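Side-chain contacts in putative O-acetylhomoserine (Thiol)-lyase (Campylobacter jejuni, PDB 4OC9), which probably uses pyridoxal 5'-phosphate to make homocysteine from O-acetylhomoserine and sulfide: residues E301-A304 against N305-S309; N106-Y109 against G110-T114. One frame throughout, in Å; residues are numbered along the deposited sequence. Where two conformers were deposited one is given.

Interaction 1: residues E301-A304 against N305-S309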
loop_
_atom_site.group_PDB
_atom_site.type_symbol
_atom_site.label_atom_id
_atom_site.label_comp_id
_atom_site.label_asym_id
_atom_site.label_seq_id
_atom_site.Cartn_x
_atom_site.Cartn_y
_atom_site.Cartn_z
ATOM N N GLU D 301 8.081 -14.474 29.827
ATOM C CA GLU D 301 8.422 -14.852 31.194
ATOM C C GLU D 301 7.715 -16.127 31.620
ATOM O O GLU D 301 8.349 -17.004 32.191
ATOM C CB GLU D 301 8.160 -13.716 32.146
ATOM C CG GLU D 301 8.686 -13.975 33.542
ATOM C CD GLU D 301 8.712 -12.615 34.321
ATOM O OE1 GLU D 301 8.574 -12.457 35.579
ATOM O OE2 GLU D 301 8.920 -11.612 33.585
ATOM N N LYS D 302 6.430 -16.245 31.306
ATOM C CA LYS D 302 5.672 -17.447 31.649
ATOM C C LYS D 302 6.184 -18.668 30.912
ATOM O O LYS D 302 6.335 -19.738 31.512
ATOM C CB LYS D 302 4.251 -17.262 31.371
ATOM C CG LYS D 302 3.637 -16.205 32.259
ATOM C CD LYS D 302 2.205 -15.922 31.838
ATOM C CE LYS D 302 1.595 -14.834 32.697
ATOM N NZ LYS D 302 0.241 -14.523 32.177
ATOM N N VAL D 303 6.522 -18.499 29.644
ATOM C CA VAL D 303 7.070 -19.584 28.854
ATOM C C VAL D 303 8.449 -19.944 29.441
ATOM O O VAL D 303 8.795 -21.120 29.562
ATOM C CB VAL D 303 7.214 -19.204 27.361
ATOM C CG1 VAL D 303 7.985 -20.246 26.573
ATOM C CG2 VAL D 303 5.849 -18.984 26.744
ATOM N N ALA D 304 9.236 -18.949 29.804
ATOM C CA ALA D 304 10.553 -19.211 30.365
ATOM C C ALA D 304 10.460 -20.019 31.658
ATOM O O ALA D 304 11.182 -21.003 31.838
ATOM C CB ALA D 304 11.281 -17.906 30.617
ATOM N N ASN D 305 9.572 -19.607 32.548
ATOM C CA ASN D 305 9.374 -20.320 33.817
ATOM C C ASN D 305 8.941 -21.775 33.595
ATOM O O ASN D 305 9.357 -22.680 34.310
ATOM C CB ASN D 305 8.367 -19.587 34.722
ATOM C CG ASN D 305 8.893 -18.260 35.215
ATOM O OD1 ASN D 305 10.107 -18.041 35.261
ATOM N ND2 ASN D 305 7.998 -17.385 35.633
ATOM N N PHE D 306 8.060 -21.974 32.616
ATOM C CA PHE D 306 7.569 -23.306 32.264
ATOM C C PHE D 306 8.702 -24.165 31.747
ATOM O O PHE D 306 8.855 -25.296 32.168
ATOM C CB PHE D 306 6.464 -23.215 31.210
ATOM C CG PHE D 306 6.223 -24.509 30.482
ATOM C CD1 PHE D 306 5.473 -25.520 31.034
ATOM C CD2 PHE D 306 6.752 -24.692 29.249
ATOM C CE1 PHE D 306 5.275 -26.700 30.351
ATOM C CE2 PHE D 306 6.555 -25.863 28.551
ATOM C CZ PHE D 306 5.836 -26.878 29.114
ATOM N N LEU D 307 9.464 -23.643 30.798
ATOM C CA LEU D 307 10.568 -24.396 30.266
ATOM C C LEU D 307 11.595 -24.720 31.366
ATOM O O LEU D 307 12.150 -25.820 31.419
ATOM C CB LEU D 307 11.279 -23.605 29.154
ATOM C CG LEU D 307 10.500 -23.357 27.851
ATOM C CD1 LEU D 307 11.196 -22.382 26.937
ATOM C CD2 LEU D 307 10.239 -24.676 27.140
ATOM N N ASN D 308 11.850 -23.736 32.219
ATOM C CA ASN D 308 12.825 -23.877 33.264
ATOM C C ASN D 308 12.534 -24.976 34.282
ATOM O O ASN D 308 13.423 -25.428 34.971
ATOM C CB ASN D 308 12.919 -22.570 34.041
ATOM C CG ASN D 308 14.081 -22.567 35.026
ATOM O OD1 ASN D 308 15.239 -22.779 34.656
ATOM N ND2 ASN D 308 13.786 -22.202 36.254
ATOM N N SER D 309 11.267 -25.375 34.392
ATOM C CA SER D 309 10.867 -26.413 35.332
ATOM C C SER D 309 10.565 -27.740 34.687
ATOM O O SER D 309 10.302 -28.710 35.384
ATOM C CB SER D 309 9.574 -25.993 36.029
ATOM O OG SER D 309 9.735 -24.773 36.713
#
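Ala304 O accepts the shortest of the helical bonds here, from Asn308 N at 2.8 Å, in the last turns of the long helix 276-309. Three more i to i+4 bonds precede it, and that from Leu307 N to Val303 O is nearly straight, with an N-H...O angle of 171°. The helix is amphipathic, and its residue types follow its faces. On the buried side Val303 and Leu307 lie side by side and point the same way, CG1 of Val303 meeting CD1 of Leu307 at 3.9 Å. Both also pack on helix 411-422, and Leu307 reaches Leu343 and Phe345 of strand 342-346. Ala304 touches Leu343 with its methyl, a small residue, consistent with close packing on the strand. The side chain of Phe306 packs on Ile415 of helix 411-422. On the polar side Glu301 and Asn305 run alongside each other, carboxylate and amide planes 78° apart, with CG of Glu301 4.1 Å from ND2 of Asn305. The amide of Asn305 lies back over its own helix, because CG stands beside the backbone N (chi1 -67°), and its CG comes to 3.3 Å from Glu301 O.

Interaction 2: residues N106-Y109 against G110-T114; sequences NKIY and GGTQT
The ring of Tyr109 lies against the first turn of helix 110-119, with Gly111 N 3.4 Å above one face and offset toward the rim. At the ring edge, in plane, Thr112 OG1 approaches CD2 of Tyr109 to 3.4 Å; the two side chains cross at about a right angle. Tyr109 is the N-cap residue, and its carbonyl O accepts the bond from Gln113 N at 2.9 Å. With CG anti to the backbone N (chi1 173°), the ring lies back along the helix start, where CE2 of Tyr109 is 3.6 Å from Gly111 CA. With no side chain at Gly111, its CA and N can lie directly against the ring. Ile108 packs from the preceding loop: its CD1 touches CG2 of Thr112 at 4.0 Å, and its CG1 lies at the same distance from CB of Gln113. Farther out, Glu152 OE2 accepts a hydrogen bond from Tyr109 N, while Met85 of helix 84-93 touches both Tyr109 and Thr112. In this family a tyrosine at such a site commonly stacks over the pyridoxal ring, and a partner arginine helps to bind the cofactor phosphate. The phenol OH of Tyr109 bonds to Arg56 NH2 of the second subunit, and this guanidinium bond carries the contact from a helix start across the subunit interface, consistent with a cofactor site shared between subunits.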
loop_
_atom_site.group_PDB
_atom_site.type_symbol
_atom_site.label_atom_id
_atom_site.label_comp_id
_atom_site.label_asym_id
_atom_site.label_seq_id
_atom_site.Cartn_x
_atom_site.Cartn_y
_atom_site.Cartn_z
ATOM N N ASN D 106 31.264 -10.202 20.374
ATOM C CA ASN D 106 31.272 -11.588 19.939
ATOM C C ASN D 106 29.885 -12.201 20.100
ATOM O O ASN D 106 29.652 -13.353 19.748
ATOM C CB ASN D 106 32.296 -12.406 20.726
ATOM C CG ASN D 106 31.964 -12.517 22.219
ATOM O OD1 ASN D 106 31.232 -11.708 22.803
ATOM N ND2 ASN D 106 32.548 -13.505 22.849
ATOM N N LYS D 107 28.969 -11.439 20.691
ATOM C CA LYS D 107 27.594 -11.918 20.881
ATOM C C LYS D 107 26.569 -10.974 20.201
ATOM O O LYS D 107 26.014 -10.079 20.840
ATOM C CB LYS D 107 27.261 -12.129 22.358
ATOM C CG LYS D 107 28.155 -13.157 23.018
ATOM C CD LYS D 107 27.734 -13.492 24.430
ATOM C CE LYS D 107 28.735 -14.438 25.022
ATOM N NZ LYS D 107 28.299 -14.931 26.345
ATOM N N ILE D 108 26.393 -11.190 18.895
ATOM C CA ILE D 108 25.474 -10.410 18.087
ATOM C C ILE D 108 24.757 -11.237 17.027
ATOM O O ILE D 108 25.018 -12.434 16.863
ATOM C CB ILE D 108 26.167 -9.263 17.357
ATOM C CG1 ILE D 108 27.226 -9.813 16.388
ATOM C CG2 ILE D 108 26.746 -8.298 18.369
ATOM C CD1 ILE D 108 27.977 -8.748 15.608
ATOM N N TYR D 109 23.848 -10.556 16.328
ATOM C CA TYR D 109 23.077 -11.141 15.270
ATOM C C TYR D 109 24.019 -11.677 14.216
ATOM O O TYR D 109 24.940 -10.994 13.791
ATOM C CB TYR D 109 22.050 -10.115 14.719
ATOM C CG TYR D 109 21.316 -10.585 13.493
ATOM C CD1 TYR D 109 20.401 -11.620 13.557
ATOM C CD2 TYR D 109 21.482 -9.926 12.276
ATOM C CE1 TYR D 109 19.716 -12.041 12.427
ATOM C CE2 TYR D 109 20.798 -10.327 11.140
ATOM C CZ TYR D 109 19.914 -11.384 11.208
ATOM O OH TYR D 109 19.242 -11.773 10.067
ATOM N N GLY D 110 23.769 -12.921 13.821
ATOM C CA GLY D 110 24.569 -13.628 12.824
ATOM C C GLY D 110 24.838 -12.848 11.564
ATOM O O GLY D 110 25.971 -12.822 11.052
ATOM N N GLY D 111 23.799 -12.221 11.042
ATOM C CA GLY D 111 23.945 -11.427 9.843
ATOM C C GLY D 111 24.910 -10.277 10.088
ATOM O O GLY D 111 25.793 -10.012 9.270
ATOM N N THR D 112 24.765 -9.588 11.211
ATOM C CA THR D 112 25.640 -8.463 11.507
ATOM C C THR D 112 27.079 -8.961 11.688
ATOM O O THR D 112 28.057 -8.245 11.406
ATOM C CB THR D 112 25.216 -7.752 12.795
ATOM O OG1 THR D 112 23.821 -7.442 12.736
ATOM C CG2 THR D 112 26.006 -6.479 13.001
ATOM N N GLN D 113 27.214 -10.177 12.181
ATOM C CA GLN D 113 28.536 -10.750 12.409
ATOM C C GLN D 113 29.228 -10.995 11.085
ATOM O O GLN D 113 30.412 -10.692 10.936
ATOM C CB GLN D 113 28.408 -12.010 13.280
ATOM C CG GLN D 113 29.705 -12.671 13.672
ATOM C CD GLN D 113 29.474 -13.698 14.756
ATOM O OE1 GLN D 113 28.365 -13.834 15.283
ATOM N NE2 GLN D 113 30.531 -14.413 15.124
ATOM N N THR D 114 28.484 -11.540 10.137
ATOM C CA THR D 114 29.000 -11.805 8.784
ATOM C C THR D 114 29.365 -10.479 8.105
ATOM O O THR D 114 30.427 -10.344 7.510
ATOM C CB THR D 114 27.985 -12.561 7.944
ATOM O OG1 THR D 114 27.758 -13.846 8.549
ATOM C CG2 THR D 114 28.494 -12.770 6.574
#

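Overall arrangement
Interaction 1 and interaction 2 are both local contacts around helix backbones, but at different ends and depths. Residues 301-309 lie in the last turns of helix 276-309, about 27 Å, centre to centre, from residues 106-114, a loop and the helix start that follows it; their nearest atoms stay about 17 Å apart. Interaction 1 is partly buried, with an apolar face against the smaller five-stranded sheet and its neighbouring helix, and a polar face at the surface. No other chain of the assembly touches it. Interaction 2 is buried beside the seven-stranded sheet. Aliphatic packing and repeated backbone bonds characterise the first; in the second the backbone of Gly111 lies over an aromatic face, beside a capping carbonyl and a hydroxyl bonded across the subunit interface.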